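Side-chain contacts in putative peptide ABC-transport system periplasmic peptide-binding protein (Campylobacter jejuni, PDB 4OEV), which binds nickel(II) outside the cytoplasmic membrane and probably hands it to an ABC-type importer: residues D27-I30 against N31-F34; M137-K140 against H141-E144; E180-L184 against D185-T189. All coordinates share one frame; numbering follows the deposited sequence.

Interaction 1: residues D27-I30 against N31-F34; sequences DAVI and NLVF
Ile30 and Phe34, one helical turn apart, carry the apolar part of this contact: the CG2 branch of Ile30 lies 3.7 Å from Phe34 CD2. Ile30 keeps CG1 beside its backbone N (chi1 -64°), which leaves CG2 beside the carbonyl carbon, on the side where the ring sits. That ring also presents its edge to Ile30 O, which lies in the ring plane, while Val33 CG1 covers one face near the rim. Leu32 folds back over the preceding turn, its CG only 3.1 Å from Ala28 O, and it meets Val29 more loosely, through CD1.

The backbone bonds hold the turn in shape. Val29 O accepts from both Leu32 N and Val33 N, and Ile30 O from Phe34 N at 2.9 Å.

The polar side belongs to Asp27. Its OD1 takes a nearly straight bond from Ile30 N (2.9 Å, 176°) and a more bent one from Val29 N at 2.8 Å. A water accepts from Asn31 N and lies within donating distance of both Asp27 OD1 and Asn31 OD1. Asn31 has been seen to bind magnesium in a crystal structure of this protein, although none is bound to this chain. Leu32 and Val33 of the short helix 30-33, with Val29 just before it, rest on Phe176 of strand 173-178, and an Asx turn and Asx motif lead into that helix.

Interaction 2: residues M137-K140 against H141-E144; sequences MLPK and HLLE
Pro139 and Leu142 make the close apolar meeting at the start of helix 140-143, with Pro139 CG 3.8 Å from Leu142 CD1 and the two side chains running at a slant to each other. The proline ring meets two leucines through different atoms: its CD also touches Leu143 CD1 at 3.9 Å. That same methyl reaches Leu138 CD2, and the Leu138 and Leu143 side chains cross at about a right angle. This inner side continues into helix 81-92, where Leu138 lies on Phe91 and Leu143 on Phe86. Pro139 occupies the N-cap position, and its carbonyl oxygen receives Leu142 N at 3.1 Å and, weakly, Leu143 N. The next carbonyl, Lys140 O, is gripped twice: Glu144 N comes in the carbonyl plane at 2.9 Å, whereas Leu143 N approaches from well above that plane.

The outer side is looser and polar. His141 sets its ring obliquely near Pro139, CE1 to CB at 3.9 Å, and its NE2 is hydrogen-bonded to Asp75 OD2 while Trp73 meets the imidazole edge-to-face. Lys140 and the exposed Glu144 lie on the solvent side. The lysine chain leaves anti to its backbone N (chi1 176°), runs out extended, and bends only at its last torsion, which turns NZ toward the glutamate. Glu144 comes back over the turn with CG set between its own N and carbonyl carbon, and OE1 receives NZ in a salt bridge of 3.1 Å on the syn side, tilted 32° from the carboxylate plane. The buried side-chain contacts among Leu138, Pro139 and Leu143 are purely apolar, whereas the charged pair at the surface, where solvent screens it, probably adds only modest electrostatic strength.

Interaction 3: residues E180-L184 against D185-T189; sequences EHFYL and DKVKT
Phe182 and Asp185 are the ends of a type I beta turn, set in the long loop that joins the antiparallel neighbours 173-178 and 191-196. The turn is closed only by a weak bond, Asp185 N to Phe182 O at 3.5 Å, with the N-H bent well off the line to the oxygen. Side chains also gather round the Phe182 ring. The phenylalanine leaves with CG anti to its backbone N (chi1 -175°), which brings the ring alongside Leu184 and Asp185. Leu184 CB rests 3.5 Å above one face, displaced toward the rim. Asp185 O approaches the ring obliquely, and its nearest ring atom, Phe182 CD2, is 3.4 Å away. Val187 comes in at a slant as well, beyond the turn, with its CG2 methyl 4.0 Å from the same CD2 atom. This branch is the one that sits beside the Val187 backbone N, while CG1 lies anti to that nitrogen. The aromatic ring therefore has both a leucine and a valine against it, and Pro162 of a neighbouring loop touches it too.

Tyr183, at the second position of the turn, runs roughly alongside Phe182 but does not meet 185-189; its OH is hydrogen-bonded to Asp49 OD1 and to Ser35 OG, which ties the turn to loops of the adjoining part of the fold. Farther along, Thr189 OG1 bonds to Trp492 O. Lys186 and Asp185 lie exposed on the outside, where the carboxylate accepts from the next peptide: Asp185 OD1 takes the N-H of Lys186 N at 2.8 Å through its anti lone pair, the one turned away from OD2.

In the fold
Interaction 1 is the buried one, interaction 2 is partly buried and interaction 3 is a surface loop. Interactions 1 and 3 share a sheet: helix 30-33 packs on strands 173-178 and 191-196, and segment 180-189 is the loop between those two strands. Interactions 1 and 2, with centres about 17 Å apart, touch directly, Phe34 CD1 lying 3.3 Å from Met137 O. Both lie at the start of a short helix, but an aspartate and a water serve the buried one, whereas a proline precedes the other, which carries its salt bridge at the surface. Interaction 3 has one weak turn bond, and its other contacts are those of a ring packed against aliphatic groups and a backbone carbonyl.

Interaction 1: residues D27-I30 against N31-F34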
ATOM      1  N   ASP A  27      -1.991  -7.143   2.669  1.00 36.50           N
ATOM      2  CA  ASP A  27      -2.762  -8.126   3.434  1.00 37.57           C
ATOM      3  C   ASP A  27      -3.088  -7.681   4.858  1.00 36.26           C
ATOM      4  O   ASP A  27      -2.584  -6.659   5.341  1.00 36.92           O
ATOM      5  CB  ASP A  27      -2.012  -9.442   3.484  1.00 37.77           C
ATOM      6  CG  ASP A  27      -0.799  -9.359   4.373  1.00 38.97           C
ATOM      7  OD1 ASP A  27      -0.979  -9.575   5.581  1.00 40.79           O
ATOM      8  OD2 ASP A  27       0.309  -9.056   3.874  1.00 38.78           O
ATOM      9  N   ALA A  28      -3.967  -8.436   5.511  1.00 37.82           N
ATOM     10  CA  ALA A  28      -4.315  -8.154   6.905  1.00 38.13           C
ATOM     11  C   ALA A  28      -3.876  -9.285   7.838  1.00 41.86           C
ATOM     12  O   ALA A  28      -4.242  -9.265   9.028  1.00 42.25           O
ATOM     13  CB  ALA A  28      -5.835  -7.893   7.065  1.00 34.45           C
ATOM     14  N   VAL A  29      -3.112 -10.268   7.327  1.00 39.26           N
ATOM     15  CA  VAL A  29      -2.842 -11.460   8.121  1.00 40.97           C
ATOM     16  C   VAL A  29      -1.427 -11.521   8.738  1.00 40.76           C
ATOM     17  O   VAL A  29      -1.269 -12.073   9.835  1.00 41.26           O
ATOM     18  CB  VAL A  29      -3.094 -12.775   7.305  1.00 46.08           C
ATOM     19  CG1 VAL A  29      -4.570 -12.955   7.063  1.00 44.66           C
ATOM     20  CG2 VAL A  29      -2.349 -12.765   5.967  1.00 45.23           C
ATOM     21  N   ILE A  30      -0.420 -10.944   8.072  1.00 37.85           N
ATOM     22  CA  ILE A  30       0.927 -10.945   8.633  1.00 38.61           C
ATOM     23  C   ILE A  30       0.894 -10.165   9.955  1.00 44.43           C
ATOM     24  O   ILE A  30       1.518 -10.583  10.932  1.00 44.99           O
ATOM     25  CB  ILE A  30       2.002 -10.355   7.664  1.00 37.47           C
ATOM     26  CG1 ILE A  30       2.091 -11.259   6.432  1.00 41.39           C
ATOM     27  CG2 ILE A  30       3.398 -10.238   8.411  1.00 38.44           C
ATOM     28  CD1 ILE A  30       3.090 -10.830   5.326  1.00 39.05           C
ATOM     29  N   ASN A  31       0.153  -9.060  10.011  1.00 42.57           N
ATOM     30  CA  ASN A  31       0.079  -8.297  11.273  1.00 44.83           C
ATOM     31  C   ASN A  31      -0.773  -8.949  12.378  1.00 43.08           C
ATOM     32  O   ASN A  31      -0.828  -8.436  13.496  1.00 42.24           O
ATOM     33  CB  ASN A  31      -0.451  -6.886  10.991  1.00 51.78           C
ATOM     34  CG  ASN A  31       0.617  -5.967  10.420  1.00 54.68           C
ATOM     35  OD1 ASN A  31       0.731  -5.815   9.196  1.00 58.68           O
ATOM     36  ND2 ASN A  31       1.394  -5.336  11.299  1.00 52.37           N
ATOM     37  N   LEU A  32      -1.434 -10.070  12.081  1.00 43.29           N
ATOM     38  CA  LEU A  32      -2.144 -10.843  13.127  1.00 42.72           C
ATOM     39  C   LEU A  32      -1.173 -11.825  13.798  1.00 47.01           C
ATOM     40  O   LEU A  32      -1.121 -11.956  15.032  1.00 48.82           O
ATOM     41  CB  LEU A  32      -3.307 -11.612  12.527  1.00 42.62           C
ATOM     42  CG  LEU A  32      -4.326 -10.740  11.790  1.00 42.95           C
ATOM     43  CD1 LEU A  32      -5.377 -11.593  11.126  1.00 41.12           C
ATOM     44  CD2 LEU A  32      -4.974  -9.784  12.791  1.00 44.52           C
ATOM     45  N   VAL A  33      -0.399 -12.517  12.967  1.00 49.23           N
ATOM     46  CA  VAL A  33       0.527 -13.544  13.437  1.00 49.66           C
ATOM     47  C   VAL A  33       1.848 -12.964  13.958  1.00 50.20           C
ATOM     48  O   VAL A  33       2.455 -13.489  14.909  1.00 51.15           O
ATOM     49  CB  VAL A  33       0.787 -14.548  12.280  1.00 45.40           C
ATOM     50  CG1 VAL A  33       1.767 -15.633  12.667  1.00 47.07           C
ATOM     51  CG2 VAL A  33      -0.542 -15.144  11.811  1.00 45.27           C
ATOM     52  N   PHE A  34       2.305 -11.874  13.349  1.00 46.59           N
ATOM     53  CA  PHE A  34       3.631 -11.345  13.696  1.00 47.88           C
ATOM     54  C   PHE A  34       3.538  -9.995  14.370  1.00 49.17           C
ATOM     55  O   PHE A  34       2.498  -9.316  14.283  1.00 48.77           O
ATOM     56  CB  PHE A  34       4.502 -11.234  12.447  1.00 44.56           C
ATOM     57  CG  PHE A  34       4.735 -12.546  11.774  1.00 44.34           C
ATOM     58  CD1 PHE A  34       5.834 -13.325  12.121  1.00 45.50           C
ATOM     59  CD2 PHE A  34       3.848 -13.020  10.824  1.00 43.22           C
ATOM     60  CE1 PHE A  34       6.045 -14.559  11.512  1.00 54.58           C
ATOM     61  CE2 PHE A  34       4.043 -14.247  10.204  1.00 43.77           C
ATOM     62  CZ  PHE A  34       5.160 -15.018  10.540  1.00 45.21           C
TER
HETATM   63  O   HOH W   1      -0.998  -7.572   7.780  1.00 35.49           O

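Interaction 2: residues M137-K140 against H141-E144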
ATOM      1  N   MET A 137       8.891  -9.663  13.289  1.00 45.11           N
ATOM      2  CA  MET A 137      10.158 -10.396  13.476  1.00 48.05           C
ATOM      3  C   MET A 137       9.926 -11.895  13.162  1.00 47.21           C
ATOM      4  O   MET A 137       8.801 -12.412  13.299  1.00 47.23           O
ATOM      5  CB  MET A 137      10.708 -10.176  14.890  1.00 52.73           C
ATOM      6  CG  MET A 137      11.157  -8.732  15.203  1.00 47.80           C
ATOM      7  SD  MET A 137      12.599  -8.199  14.252  1.00 47.20           S
ATOM      8  CE  MET A 137      11.689  -7.389  12.902  1.00 53.55           C
ATOM      9  N   LEU A 138      10.948 -12.539  12.625  1.00 47.71           N
ATOM     10  CA  LEU A 138      10.908 -13.958  12.270  1.00 51.94           C
ATOM     11  C   LEU A 138      11.603 -14.810  13.348  1.00 52.41           C
ATOM     12  O   LEU A 138      12.507 -14.316  14.016  1.00 51.78           O
ATOM     13  CB  LEU A 138      11.626 -14.221  10.957  1.00 47.85           C
ATOM     14  CG  LEU A 138      11.008 -13.539   9.730  1.00 45.65           C
ATOM     15  CD1 LEU A 138      11.993 -13.642   8.588  1.00 45.22           C
ATOM     16  CD2 LEU A 138       9.730 -14.254   9.427  1.00 45.33           C
ATOM     17  N   PRO A 139      11.205 -16.089  13.465  1.00 52.08           N
ATOM     18  CA  PRO A 139      11.833 -16.996  14.436  1.00 55.46           C
ATOM     19  C   PRO A 139      13.054 -17.722  13.899  1.00 55.37           C
ATOM     20  O   PRO A 139      12.953 -18.667  13.110  1.00 55.50           O
ATOM     21  CB  PRO A 139      10.704 -17.978  14.762  1.00 55.25           C
ATOM     22  CG  PRO A 139       9.829 -17.998  13.542  1.00 53.45           C
ATOM     23  CD  PRO A 139       9.933 -16.635  12.945  1.00 51.39           C
ATOM     24  N   LYS A 140      14.212 -17.279  14.369  1.00 56.17           N
ATOM     25  CA  LYS A 140      15.482 -17.930  14.037  1.00 57.38           C
ATOM     26  C   LYS A 140      15.432 -19.435  14.244  1.00 60.89           C
ATOM     27  O   LYS A 140      15.822 -20.193  13.364  1.00 59.49           O
ATOM     28  CB  LYS A 140      16.603 -17.315  14.855  1.00 58.45           C
ATOM     29  CG  LYS A 140      17.967 -17.968  14.666  1.00 60.01           C
ATOM     30  CD  LYS A 140      19.028 -17.089  15.258  1.00 60.61           C
ATOM     31  CE  LYS A 140      20.437 -17.642  15.047  1.00 65.06           C
ATOM     32  NZ  LYS A 140      20.684 -18.793  15.952  1.00 68.42           N
ATOM     33  N   HIS A 141      14.886 -19.880  15.380  1.00 60.70           N
ATOM     34  CA  HIS A 141      14.966 -21.300  15.725  1.00 62.88           C
ATOM     35  C   HIS A 141      14.188 -22.211  14.783  1.00 62.43           C
ATOM     36  O   HIS A 141      14.383 -23.442  14.838  1.00 64.25           O
ATOM     37  CB  HIS A 141      14.488 -21.541  17.179  1.00 64.57           C
ATOM     38  CG  HIS A 141      13.017 -21.358  17.366  1.00 63.61           C
ATOM     39  ND1 HIS A 141      12.464 -20.155  17.747  1.00 63.38           N
ATOM     40  CD2 HIS A 141      11.980 -22.220  17.223  1.00 63.91           C
ATOM     41  CE1 HIS A 141      11.147 -20.282  17.829  1.00 63.81           C
ATOM     42  NE2 HIS A 141      10.825 -21.524  17.508  1.00 62.72           N
ATOM     43  N   LEU A 142      13.276 -21.625  13.988  1.00 60.21           N
ATOM     44  CA  LEU A 142      12.479 -22.355  12.985  1.00 59.56           C
ATOM     45  C   LEU A 142      12.922 -22.155  11.508  1.00 62.95           C
ATOM     46  O   LEU A 142      12.646 -23.008  10.669  1.00 61.59           O
ATOM     47  CB  LEU A 142      10.991 -21.946  13.058  1.00 58.25           C
ATOM     48  CG  LEU A 142      10.269 -22.294  14.375  1.00 59.76           C
ATOM     49  CD1 LEU A 142       8.926 -21.592  14.462  1.00 58.28           C
ATOM     50  CD2 LEU A 142      10.089 -23.802  14.539  1.00 61.86           C
ATOM     51  N   LEU A 143      13.627 -21.065  11.214  1.00 56.79           N
ATOM     52  CA  LEU A 143      13.923 -20.692   9.824  1.00 55.14           C
ATOM     53  C   LEU A 143      15.433 -20.606   9.505  1.00 56.02           C
ATOM     54  O   LEU A 143      15.822 -20.426   8.334  1.00 54.72           O
ATOM     55  CB  LEU A 143      13.237 -19.359   9.524  1.00 52.81           C
ATOM     56  CG  LEU A 143      11.698 -19.348   9.461  1.00 51.80           C
ATOM     57  CD1 LEU A 143      11.162 -17.908   9.518  1.00 53.31           C
ATOM     58  CD2 LEU A 143      11.195 -19.965   8.138  1.00 50.99           C
ATOM     59  N   GLU A 144      16.294 -20.744  10.520  1.00 57.55           N
ATOM     60  CA  GLU A 144      17.711 -20.489  10.260  1.00 58.08           C
ATOM     61  C   GLU A 144      18.264 -21.507   9.272  1.00 58.83           C
ATOM     62  O   GLU A 144      19.163 -21.177   8.507  1.00 58.45           O
ATOM     63  CB  GLU A 144      18.518 -20.465  11.550  1.00 61.51           C
ATOM     64  CG  GLU A 144      18.684 -21.802  12.214  1.00 66.56           C
ATOM     65  CD  GLU A 144      19.305 -21.660  13.591  1.00 70.44           C
ATOM     66  OE1 GLU A 144      20.242 -20.841  13.708  1.00 72.16           O
ATOM     67  OE2 GLU A 144      18.850 -22.342  14.549  1.00 70.60           O
TER

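Interaction 3: residues E180-L184 against D185-T189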
ATOM      1  N   GLU A 180      -2.968 -16.629  23.729  1.00 61.00           N
ATOM      2  CA  GLU A 180      -3.304 -16.519  25.146  1.00 63.17           C
ATOM      3  C   GLU A 180      -2.121 -16.021  25.980  1.00 67.29           C
ATOM      4  O   GLU A 180      -2.290 -15.708  27.172  1.00 69.65           O
ATOM      5  CB  GLU A 180      -3.795 -17.875  25.682  1.00 65.90           C
ATOM      6  CG  GLU A 180      -2.694 -18.918  25.884  1.00 69.25           C
ATOM      7  CD  GLU A 180      -2.262 -19.662  24.609  1.00 70.20           C
ATOM      8  OE1 GLU A 180      -1.861 -20.850  24.752  1.00 70.89           O
ATOM      9  OE2 GLU A 180      -2.303 -19.076  23.485  1.00 66.55           O
ATOM     10  N   HIS A 181      -0.923 -16.019  25.377  1.00 64.39           N
ATOM     11  CA  HIS A 181       0.254 -15.411  25.980  1.00 68.21           C
ATOM     12  C   HIS A 181       0.771 -14.255  25.142  1.00 67.52           C
ATOM     13  O   HIS A 181       1.938 -14.246  24.746  1.00 69.40           O
ATOM     14  CB  HIS A 181       1.368 -16.449  26.174  1.00 73.70           C
ATOM     15  CG  HIS A 181       0.926 -17.675  26.915  1.00 80.18           C
ATOM     16  ND1 HIS A 181       0.878 -18.924  26.331  1.00 82.30           N
ATOM     17  CD2 HIS A 181       0.501 -17.843  28.193  1.00 83.35           C
ATOM     18  CE1 HIS A 181       0.444 -19.806  27.218  1.00 85.02           C
ATOM     19  NE2 HIS A 181       0.212 -19.177  28.355  1.00 85.08           N
ATOM     20  N   PHE A 182      -0.096 -13.285  24.863  1.00 64.68           N
ATOM     21  CA  PHE A 182       0.272 -12.121  24.060  1.00 62.93           C
ATOM     22  C   PHE A 182       0.741 -11.041  25.036  1.00 65.11           C
ATOM     23  O   PHE A 182      -0.013 -10.565  25.876  1.00 65.48           O
ATOM     24  CB  PHE A 182      -0.910 -11.653  23.193  1.00 60.24           C
ATOM     25  CG  PHE A 182      -0.578 -10.536  22.248  1.00 58.28           C
ATOM     26  CD1 PHE A 182       0.602 -10.554  21.503  1.00 57.35           C
ATOM     27  CD2 PHE A 182      -1.461  -9.491  22.061  1.00 56.98           C
ATOM     28  CE1 PHE A 182       0.909  -9.531  20.620  1.00 56.91           C
ATOM     29  CE2 PHE A 182      -1.175  -8.473  21.179  1.00 56.15           C
ATOM     30  CZ  PHE A 182       0.026  -8.487  20.454  1.00 55.24           C
ATOM     31  N   TYR A 183       2.017 -10.702  24.941  1.00 64.73           N
ATOM     32  CA  TYR A 183       2.695  -9.814  25.898  1.00 64.17           C
ATOM     33  C   TYR A 183       2.021  -8.429  25.971  1.00 62.58           C
ATOM     34  O   TYR A 183       2.113  -7.710  26.966  1.00 61.28           O
ATOM     35  CB  TYR A 183       4.173  -9.674  25.492  1.00 62.24           C
ATOM     36  CG  TYR A 183       4.286  -9.084  24.088  1.00 60.12           C
ATOM     37  CD1 TYR A 183       4.445  -7.716  23.884  1.00 58.74           C
ATOM     38  CD2 TYR A 183       4.182  -9.903  22.967  1.00 55.45           C
ATOM     39  CE1 TYR A 183       4.520  -7.189  22.587  1.00 57.32           C
ATOM     40  CE2 TYR A 183       4.274  -9.384  21.671  1.00 53.40           C
ATOM     41  CZ  TYR A 183       4.436  -8.034  21.489  1.00 52.36           C
ATOM     42  OH  TYR A 183       4.489  -7.543  20.186  1.00 50.41           O
ATOM     43  N   LEU A 184       1.404  -8.035  24.867  1.00 62.39           N
ATOM     44  CA  LEU A 184       0.938  -6.665  24.701  1.00 64.38           C
ATOM     45  C   LEU A 184      -0.394  -6.381  25.412  1.00 67.25           C
ATOM     46  O   LEU A 184      -0.599  -5.284  25.943  1.00 68.31           O
ATOM     47  CB  LEU A 184       0.824  -6.366  23.213  1.00 63.93           C
ATOM     48  CG  LEU A 184       0.836  -4.898  22.813  1.00 62.87           C
ATOM     49  CD1 LEU A 184       2.147  -4.228  23.213  1.00 61.43           C
ATOM     50  CD2 LEU A 184       0.585  -4.760  21.314  1.00 59.33           C
ATOM     51  N   ASP A 185      -1.304  -7.360  25.370  1.00 68.08           N
ATOM     52  CA  ASP A 185      -2.612  -7.287  26.024  1.00 68.77           C
ATOM     53  C   ASP A 185      -3.410  -8.594  25.820  1.00 63.23           C
ATOM     54  O   ASP A 185      -3.000  -9.466  25.055  1.00 61.27           O
ATOM     55  CB  ASP A 185      -3.409  -6.100  25.490  1.00 71.46           C
ATOM     56  CG  ASP A 185      -4.184  -5.405  26.579  1.00 76.00           C
ATOM     57  OD1 ASP A 185      -4.689  -6.115  27.474  1.00 76.91           O
ATOM     58  OD2 ASP A 185      -4.270  -4.158  26.554  1.00 77.49           O
ATOM     59  N   LYS A 186      -4.557  -8.739  26.468  1.00 60.25           N
ATOM     60  CA  LYS A 186      -5.345  -9.939  26.223  1.00 62.61           C
ATOM     61  C   LYS A 186      -6.151  -9.750  24.942  1.00 62.33           C
ATOM     62  O   LYS A 186      -6.780  -8.708  24.750  1.00 65.74           O
ATOM     63  CB  LYS A 186      -6.289 -10.265  27.397  1.00 65.90           C
ATOM     64  CG  LYS A 186      -5.547 -10.582  28.669  1.00 71.51           C
ATOM     65  CD  LYS A 186      -4.546 -11.709  28.400  1.00 73.55           C
ATOM     66  CE  LYS A 186      -3.926 -12.236  29.686  1.00 76.60           C
ATOM     67  NZ  LYS A 186      -5.040 -12.586  30.601  1.00 79.37           N
ATOM     68  N   VAL A 187      -6.137 -10.765  24.077  1.00 59.70           N
ATOM     69  CA  VAL A 187      -6.917 -10.757  22.836  1.00 54.69           C
ATOM     70  C   VAL A 187      -8.390 -11.056  23.219  1.00 55.48           C
ATOM     71  O   VAL A 187      -8.668 -12.011  23.962  1.00 57.20           O
ATOM     72  CB  VAL A 187      -6.377 -11.802  21.845  1.00 54.21           C
ATOM     73  CG1 VAL A 187      -6.955 -11.580  20.468  1.00 56.64           C
ATOM     74  CG2 VAL A 187      -4.824 -11.727  21.768  1.00 56.15           C
ATOM     75  N   LYS A 188      -9.319 -10.198  22.795  1.00 54.77           N
ATOM     76  CA  LYS A 188     -10.671 -10.290  23.333  1.00 59.43           C
ATOM     77  C   LYS A 188     -11.532 -11.371  22.689  1.00 61.41           C
ATOM     78  O   LYS A 188     -12.189 -12.156  23.398  1.00 63.17           O
ATOM     79  CB  LYS A 188     -11.354  -8.937  23.243  1.00 61.27           C
ATOM     80  CG  LYS A 188     -10.707  -7.908  24.131  1.00 66.99           C
ATOM     81  CD  LYS A 188     -11.737  -6.927  24.631  1.00 74.67           C
ATOM     82  CE  LYS A 188     -11.104  -5.593  24.975  1.00 79.63           C
ATOM     83  NZ  LYS A 188     -12.166  -4.585  25.243  1.00 81.41           N
ATOM     84  N   THR A 189     -11.519 -11.440  21.361  1.00 57.70           N
ATOM     85  CA  THR A 189     -12.290 -12.457  20.670  1.00 58.08           C
ATOM     86  C   THR A 189     -11.387 -13.616  20.329  1.00 60.32           C
ATOM     87  O   THR A 189     -10.411 -13.461  19.595  1.00 63.46           O
ATOM     88  CB  THR A 189     -12.946 -11.871  19.413  1.00 56.55           C
ATOM     89  OG1 THR A 189     -13.779 -10.790  19.831  1.00 54.18           O
ATOM     90  CG2 THR A 189     -13.794 -12.902  18.682  1.00 57.87           C
TER